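Local coordinates for protein taurocyamine kinase (PDB 4WOD) that reversibly transfers a phosphate group between ATP and the guanidino group of taurocyamine, using magnesium as cofactor, at residues P365-P368 against L369-A373; M412-N415 against G416-N420; L346-E349 against V350-Q353. The protein carries 4 engineered substitutions. All blocks are in the same frame, centred on the assembly; numbering follows the deposited sequence.

Contact 1: P365-P368 against L369-A373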
loop_
_atom_site.group_PDB
_atom_site.type_symbol
_atom_site.label_atom_id
_atom_site.label_comp_id
_atom_site.label_asym_id
_atom_site.label_seq_id
_atom_site.Cartn_x
_atom_site.Cartn_y
_atom_site.Cartn_z
ATOM N N PRO A 365 -13.963 -2.134 -9.843
ATOM C CA PRO A 365 -14.193 -0.933 -10.654
ATOM C C PRO A 365 -12.867 -0.426 -11.241
ATOM O O PRO A 365 -11.809 -0.736 -10.699
ATOM C CB PRO A 365 -14.803 0.054 -9.650
ATOM C CG PRO A 365 -14.275 -0.370 -8.342
ATOM C CD PRO A 365 -14.114 -1.871 -8.404
ATOM N N VAL A 366 -12.910 0.309 -12.347
ATOM C CA VAL A 366 -11.683 0.750 -12.972
ATOM C C VAL A 366 -11.818 2.190 -13.441
ATOM O O VAL A 366 -12.910 2.625 -13.820
ATOM C CB VAL A 366 -11.286 -0.170 -14.158
ATOM C CG1 VAL A 366 -12.299 -0.051 -15.313
ATOM C CG2 VAL A 366 -9.833 0.103 -14.615
ATOM N N GLU A 367 -10.709 2.924 -13.404
ATOM C CA GLU A 367 -10.667 4.292 -13.930
ATOM C C GLU A 367 -10.959 4.286 -15.442
ATOM O O GLU A 367 -10.738 3.269 -16.125
ATOM C CB GLU A 367 -9.302 4.923 -13.653
ATOM C CG GLU A 367 -8.893 5.001 -12.167
ATOM C CD GLU A 367 -8.071 3.801 -11.675
ATOM O OE1 GLU A 367 -8.320 2.658 -12.115
ATOM O OE2 GLU A 367 -7.168 4.006 -10.838
ATOM N N PRO A 368 -11.458 5.416 -15.974
ATOM C CA PRO A 368 -11.624 5.521 -17.428
ATOM C C PRO A 368 -10.348 5.147 -18.194
ATOM O O PRO A 368 -9.237 5.485 -17.763
ATOM C CB PRO A 368 -11.968 6.999 -17.631
ATOM C CG PRO A 368 -12.728 7.359 -16.387
ATOM C CD PRO A 368 -11.973 6.611 -15.279
ATOM N N LEU A 369 -10.522 4.425 -19.296
ATOM C CA LEU A 369 -9.412 4.035 -20.155
ATOM C C LEU A 369 -8.488 5.210 -20.508
ATOM O O LEU A 369 -7.267 5.083 -20.448
ATOM C CB LEU A 369 -9.945 3.396 -21.431
ATOM C CG LEU A 369 -8.909 3.016 -22.484
ATOM C CD1 LEU A 369 -7.813 2.093 -21.879
ATOM C CD2 LEU A 369 -9.606 2.363 -23.665
ATOM N N THR A 370 -9.059 6.355 -20.868
ATOM C CA THR A 370 -8.207 7.482 -21.271
ATOM C C THR A 370 -7.415 8.068 -20.107
ATOM O O THR A 370 -6.342 8.647 -20.319
ATOM C CB THR A 370 -9.014 8.612 -21.922
ATOM O OG1 THR A 370 -10.047 9.024 -21.025
ATOM C CG2 THR A 370 -9.626 8.130 -23.231
ATOM N N TYR A 371 -7.927 7.913 -18.887
ATOM C CA TYR A 371 -7.187 8.336 -17.692
ATOM C C TYR A 371 -5.978 7.433 -17.468
ATOM O O TYR A 371 -4.860 7.904 -17.218
ATOM C CB TYR A 371 -8.086 8.319 -16.449
ATOM C CG TYR A 371 -7.368 8.664 -15.149
ATOM C CD1 TYR A 371 -7.164 9.993 -14.777
ATOM C CD2 TYR A 371 -6.914 7.669 -14.282
ATOM C CE1 TYR A 371 -6.516 10.319 -13.594
ATOM C CE2 TYR A 371 -6.270 7.985 -13.094
ATOM C CZ TYR A 371 -6.066 9.314 -12.753
ATOM O OH TYR A 371 -5.430 9.660 -11.564
ATOM N N LEU A 372 -6.211 6.129 -17.548
ATOM C CA LEU A 372 -5.126 5.164 -17.384
ATOM C C LEU A 372 -4.113 5.263 -18.508
ATOM O O LEU A 372 -2.928 5.030 -18.295
ATOM C CB LEU A 372 -5.680 3.731 -17.300
ATOM C CG LEU A 372 -6.483 3.467 -16.026
ATOM C CD1 LEU A 372 -7.113 2.045 -16.036
ATOM C CD2 LEU A 372 -5.635 3.681 -14.784
ATOM N N ALA A 373 -4.573 5.591 -19.712
ATOM C CA ALA A 373 -3.660 5.732 -20.842
ATOM C C ALA A 373 -2.681 6.893 -20.603
ATOM O O ALA A 373 -1.537 6.849 -21.056
ATOM C CB ALA A 373 -4.439 5.940 -22.132
#
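Pro368 O receives two backbone N-H groups from the first turn of helix 369-376. Leu372 N lies 3.1 Å from Pro368 O in an almost straight bond (166°), whereas Tyr371 N lies 3.0 Å from Pro368 O but is bent enough to make only a weak bond. Pro368 occupies the N-cap position; its ring CB faces the CB of Tyr371, while the CB of Tyr371 also lies against Pro368 O. The arrangement is that of a helix start, reached by the loop that leaves helix 331-355 at the junction of the two approximate repeats. Just before the cap, Glu367 rests against two side chains of the helix, Tyr371 and Leu372. Its CB and CG come obliquely onto the CD2-CE2 side of the Tyr371 ring, with Glu367 CB 3.7 Å from Tyr371 CD2. The chain then bends at chi2 (93°), bringing Glu367 OE1 to 3.9 Å from Leu372 CD2. Beyond this apolar flank the carboxylate is held by residues of helix 409-418: OE1 forms a salt bridge with Arg414 and OE2 a hydrogen bond with Tyr418. The other methyl of Leu372, CD1, packs 3.6 Å from CG2 of Val366; a chi1 of 67° in Val366 places CG2 anti to the backbone N, where it meets this methyl.

Contact 2: M412-N415 against G416-N420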
loop_
_atom_site.group_PDB
_atom_site.type_symbol
_atom_site.label_atom_id
_atom_site.label_comp_id
_atom_site.label_asym_id
_atom_site.label_seq_id
_atom_site.Cartn_x
_atom_site.Cartn_y
_atom_site.Cartn_z
ATOM N N MET A 412 -7.268 -4.094 -18.008
ATOM C CA MET A 412 -6.103 -4.913 -18.311
ATOM C C MET A 412 -4.814 -4.090 -18.460
ATOM O O MET A 412 -3.727 -4.620 -18.273
ATOM C CB MET A 412 -6.367 -5.786 -19.556
ATOM C CG MET A 412 -6.220 -5.128 -20.919
ATOM S SD MET A 412 -6.408 -6.361 -22.274
ATOM C CE MET A 412 -7.823 -7.243 -21.659
ATOM N N ILE A 413 -4.917 -2.791 -18.721
ATOM C CA ILE A 413 -3.700 -1.974 -18.748
ATOM C C ILE A 413 -3.381 -1.322 -17.388
ATOM O O ILE A 413 -2.304 -0.738 -17.220
ATOM C CB ILE A 413 -3.773 -0.850 -19.823
ATOM C CG1 ILE A 413 -4.797 0.213 -19.416
ATOM C CG2 ILE A 413 -4.052 -1.436 -21.227
ATOM C CD1 ILE A 413 -4.574 1.555 -20.098
ATOM N N ARG A 414 -4.282 -1.456 -16.418
ATOM C CA ARG A 414 -4.135 -0.780 -15.127
ATOM C C ARG A 414 -2.804 -1.100 -14.433
ATOM O O ARG A 414 -2.144 -0.191 -13.891
ATOM C CB ARG A 414 -5.294 -1.127 -14.189
ATOM C CG ARG A 414 -5.393 -0.180 -13.011
ATOM C CD ARG A 414 -6.550 -0.507 -12.050
ATOM N NE ARG A 414 -6.750 0.582 -11.090
ATOM C CZ ARG A 414 -6.071 0.710 -9.948
ATOM N NH1 ARG A 414 -5.152 -0.192 -9.603
ATOM N NH2 ARG A 414 -6.303 1.743 -9.151
ATOM N N ASN A 415 -2.397 -2.370 -14.444
ATOM C CA ASN A 415 -1.138 -2.707 -13.769
ATOM C C ASN A 415 0.032 -1.930 -14.391
ATOM O O ASN A 415 0.931 -1.466 -13.682
ATOM C CB ASN A 415 -0.839 -4.218 -13.808
ATOM C CG ASN A 415 -0.618 -4.742 -15.209
ATOM O OD1 ASN A 415 -1.490 -4.654 -16.054
ATOM N ND2 ASN A 415 0.574 -5.237 -15.475
ATOM N N GLY A 416 0.000 -1.751 -15.708
ATOM C CA GLY A 416 1.038 -0.997 -16.394
ATOM C C GLY A 416 0.926 0.499 -16.165
ATOM O O GLY A 416 1.930 1.202 -15.978
ATOM N N ALA A 417 -0.300 0.999 -16.191
ATOM C CA ALA A 417 -0.540 2.413 -15.917
ATOM C C ALA A 417 0.093 2.849 -14.586
ATOM O O ALA A 417 0.728 3.909 -14.503
ATOM C CB ALA A 417 -2.018 2.689 -15.915
ATOM N N TYR A 418 -0.064 2.029 -13.548
ATOM C CA TYR A 418 0.461 2.374 -12.233
ATOM C C TYR A 418 1.835 1.793 -11.910
ATOM O O TYR A 418 2.439 2.156 -10.890
ATOM C CB TYR A 418 -0.511 1.934 -11.153
ATOM C CG TYR A 418 -1.717 2.825 -11.012
ATOM C CD1 TYR A 418 -1.602 4.085 -10.430
ATOM C CD2 TYR A 418 -2.977 2.400 -11.435
ATOM C CE1 TYR A 418 -2.709 4.911 -10.284
ATOM C CE2 TYR A 418 -4.085 3.228 -11.301
ATOM C CZ TYR A 418 -3.941 4.480 -10.719
ATOM O OH TYR A 418 -5.048 5.291 -10.554
ATOM N N ASN A 419 2.308 0.876 -12.746
ATOM C CA ASN A 419 3.666 0.335 -12.634
ATOM C C ASN A 419 4.324 0.316 -13.999
ATOM O O ASN A 419 4.274 -0.689 -14.708
ATOM C CB ASN A 419 3.654 -1.070 -12.018
ATOM C CG ASN A 419 2.968 -1.098 -10.659
ATOM O OD1 ASN A 419 3.612 -0.915 -9.621
ATOM N ND2 ASN A 419 1.650 -1.307 -10.660
ATOM N N ASN A 420 4.952 1.437 -14.356
ATOM C CA ASN A 420 5.422 1.670 -15.717
ATOM C C ASN A 420 6.554 0.747 -16.162
ATOM O O ASN A 420 6.910 0.743 -17.325
ATOM C CB ASN A 420 5.897 3.122 -15.879
ATOM C CG ASN A 420 4.766 4.143 -15.812
ATOM O OD1 ASN A 420 5.018 5.329 -15.585
ATOM N ND2 ASN A 420 3.523 3.700 -16.026
#
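Arg414 and Tyr418, one helical turn apart, lay a guanidinium against an aromatic ring. CE2 of Tyr418 stands over the centre of one guanidinium face, and its shortest approach is 3.4 Å, to Arg414 NH2. The two planes are 40° apart, so the groups meet on a slant and do not form a parallel stack. Arg414 reaches this place with CG anti to the backbone N (chi1 -164°) and a chain extended as far as NE; on the way, its CG lies at the ring edge, in plane, 3.9 Å from Tyr418 CD2. The nitrogens of the guanidinium are also used elsewhere, NE in a salt bridge with Glu367, NH1 and NH2 in hydrogen bonds with Asp557 O and Asn292 OD1, which together would fix its rotation. The Tyr418 hydroxyl is hydrogen-bonded to Glu367 as well, so one carboxylate ties both members of the pair.

Asn415 holds its CG between the backbone N and the carbonyl carbon, close to Gly416 N, and its ND2 bonds Cys424 O. Asn415 O takes two groups from Asn419. The side-chain ND2 approaches in the carbonyl plane, on a lone pair, 3.1 Å from Asn415 O, whereas the backbone N of Asn419 makes a weak bond at 2.9 Å to Asn415 O. The Asn419 ND2 also bonds to Asp557. Asn420 likewise turns its amide back to the helix, where ND2 bonds Gly416 O at 3.0 Å in the carbonyl plane. Asn419 is the first residue to leave helical angles, and the side-chain amides add to weak backbone bonds there, an arrangement characteristic of a capped helix C-terminus, here that of helix 409-418 in the second N-terminal phosphagen kinase domain.

Contact 3: L346-E349 against V350-Q353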
loop_
_atom_site.group_PDB
_atom_site.type_symbol
_atom_site.label_atom_id
_atom_site.label_comp_id
_atom_site.label_asym_id
_atom_site.label_seq_id
_atom_site.Cartn_x
_atom_site.Cartn_y
_atom_site.Cartn_z
ATOM N N LEU A 346 -11.532 13.744 -5.813
ATOM C CA LEU A 346 -12.979 13.798 -5.944
ATOM C C LEU A 346 -13.370 13.723 -7.428
ATOM O O LEU A 346 -14.371 13.082 -7.783
ATOM C CB LEU A 346 -13.542 15.067 -5.269
ATOM C CG LEU A 346 -13.370 15.200 -3.750
ATOM C CD1 LEU A 346 -13.787 16.581 -3.300
ATOM C CD2 LEU A 346 -14.130 14.131 -2.951
ATOM N N GLU A 347 -12.586 14.364 -8.295
ATOM C CA GLU A 347 -12.824 14.250 -9.740
ATOM C C GLU A 347 -12.675 12.783 -10.182
ATOM O O GLU A 347 -13.433 12.288 -11.026
ATOM C CB GLU A 347 -11.866 15.144 -10.533
ATOM C CG GLU A 347 -12.229 16.619 -10.508
ATOM C CD GLU A 347 -11.182 17.510 -11.172
ATOM O OE1 GLU A 347 -10.023 17.089 -11.310
ATOM O OE2 GLU A 347 -11.513 18.650 -11.541
ATOM N N LEU A 348 -11.718 12.083 -9.577
ATOM C CA LEU A 348 -11.521 10.671 -9.894
ATOM C C LEU A 348 -12.678 9.807 -9.379
ATOM O O LEU A 348 -13.080 8.845 -10.044
ATOM C CB LEU A 348 -10.184 10.184 -9.338
ATOM C CG LEU A 348 -9.711 8.808 -9.810
ATOM C CD1 LEU A 348 -9.759 8.727 -11.325
ATOM C CD2 LEU A 348 -8.299 8.546 -9.309
ATOM N N GLU A 349 -13.237 10.137 -8.215
ATOM C CA GLU A 349 -14.397 9.395 -7.724
ATOM C C GLU A 349 -15.554 9.558 -8.710
ATOM O O GLU A 349 -16.264 8.597 -9.044
ATOM C CB GLU A 349 -14.819 9.868 -6.333
ATOM C CG GLU A 349 -16.148 9.308 -5.871
ATOM C CD GLU A 349 -16.076 7.837 -5.446
ATOM O OE1 GLU A 349 -14.952 7.316 -5.274
ATOM O OE2 GLU A 349 -17.145 7.212 -5.274
ATOM N N VAL A 350 -15.742 10.785 -9.178
ATOM C CA VAL A 350 -16.820 11.069 -10.131
ATOM C C VAL A 350 -16.618 10.260 -11.412
ATOM O O VAL A 350 -17.565 9.659 -11.924
ATOM C CB VAL A 350 -16.894 12.573 -10.444
ATOM C CG1 VAL A 350 -17.789 12.826 -11.661
ATOM C CG2 VAL A 350 -17.417 13.323 -9.237
ATOM N N MET A 351 -15.385 10.212 -11.903
ATOM C CA MET A 351 -15.074 9.449 -13.107
ATOM C C MET A 351 -15.344 7.970 -12.888
ATOM O O MET A 351 -15.941 7.314 -13.741
ATOM C CB MET A 351 -13.621 9.661 -13.541
ATOM C CG MET A 351 -13.332 11.034 -14.132
ATOM S SD MET A 351 -11.590 11.282 -14.551
ATOM C CE MET A 351 -10.980 12.004 -13.055
ATOM N N LEU A 352 -14.920 7.449 -11.741
ATOM C CA LEU A 352 -15.184 6.049 -11.416
ATOM C C LEU A 352 -16.672 5.750 -11.396
ATOM O O LEU A 352 -17.117 4.744 -11.957
ATOM C CB LEU A 352 -14.576 5.678 -10.062
ATOM C CG LEU A 352 -13.055 5.626 -9.922
ATOM C CD1 LEU A 352 -12.674 5.634 -8.447
ATOM C CD2 LEU A 352 -12.436 4.379 -10.642
ATOM N N GLN A 353 -17.442 6.615 -10.737
ATOM C CA GLN A 353 -18.872 6.408 -10.611
ATOM C C GLN A 353 -19.501 6.349 -11.997
ATOM O O GLN A 353 -20.330 5.480 -12.257
ATOM C CB GLN A 353 -19.526 7.508 -9.741
ATOM C CG GLN A 353 -19.160 7.410 -8.252
ATOM C CD GLN A 353 -19.673 6.134 -7.583
ATOM O OE1 GLN A 353 -20.601 5.487 -8.077
ATOM N NE2 GLN A 353 -19.064 5.766 -6.458
#
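Gln353 NE2 gives a short, nearly straight hydrogen bond to Glu349 OE2 (2.7 Å, N-H...O 172°), linking two side chains one helical turn apart. The acceptor lies in the plane of the Gln353 amide, but the donor meets Glu349 OE2 on the anti side and 35° out of the carboxylate plane. Both chains fold to make the bond, Glu349 bending at chi2 (75°) and Gln353 likewise. The same carboxylate receives the backbone N-H groups of Met286 on OE2 and Leu287 on OE1, so both oxygens take backbone N-H groups at the start of short helix 285-288; these donors would stabilise its negative charge. Behind the side chains runs the regular i to i+4 ladder of helix 331-355, part of the first C-terminal, catalytic phosphagen kinase region; Leu352 N to Leu348 O, at 2.9 Å, is one rung. On another flank Met351 folds back along the helix. Its methyl CE reaches 3.2 Å from Glu347 O and 3.9 Å from CD1 of Leu348; the Met351 and Leu348 side chains cross at about a right angle. The CB of Glu347 lies 4.1 Å from Met351 CE, while its carboxylate turns to Arg343 in a salt bridge.

How the contacts relate
Contact 1 is the middle piece: its centre is about 10 Å from that of contact 2 and about 11 Å from that of contact 3, while contacts 2 and 3 do not touch, their nearest atoms being about 5 Å apart. Toward contact 2 the link is polar, with Glu367 OE1 2.8 Å from Arg414 NE, and apolar where Leu372 CB packs on Ile413 CD1. Toward contact 3 it is apolar, through Leu352 CD2 against the Val366-Glu367 backbone and Met351 CB against Pro368 CG. The series thus joins the two repeats. The side chain of Leu346 is about 5 Å from that of Val280 (predicted ATP site), and that of Asn415 about 7 Å from that of Cys631 (predicted active site).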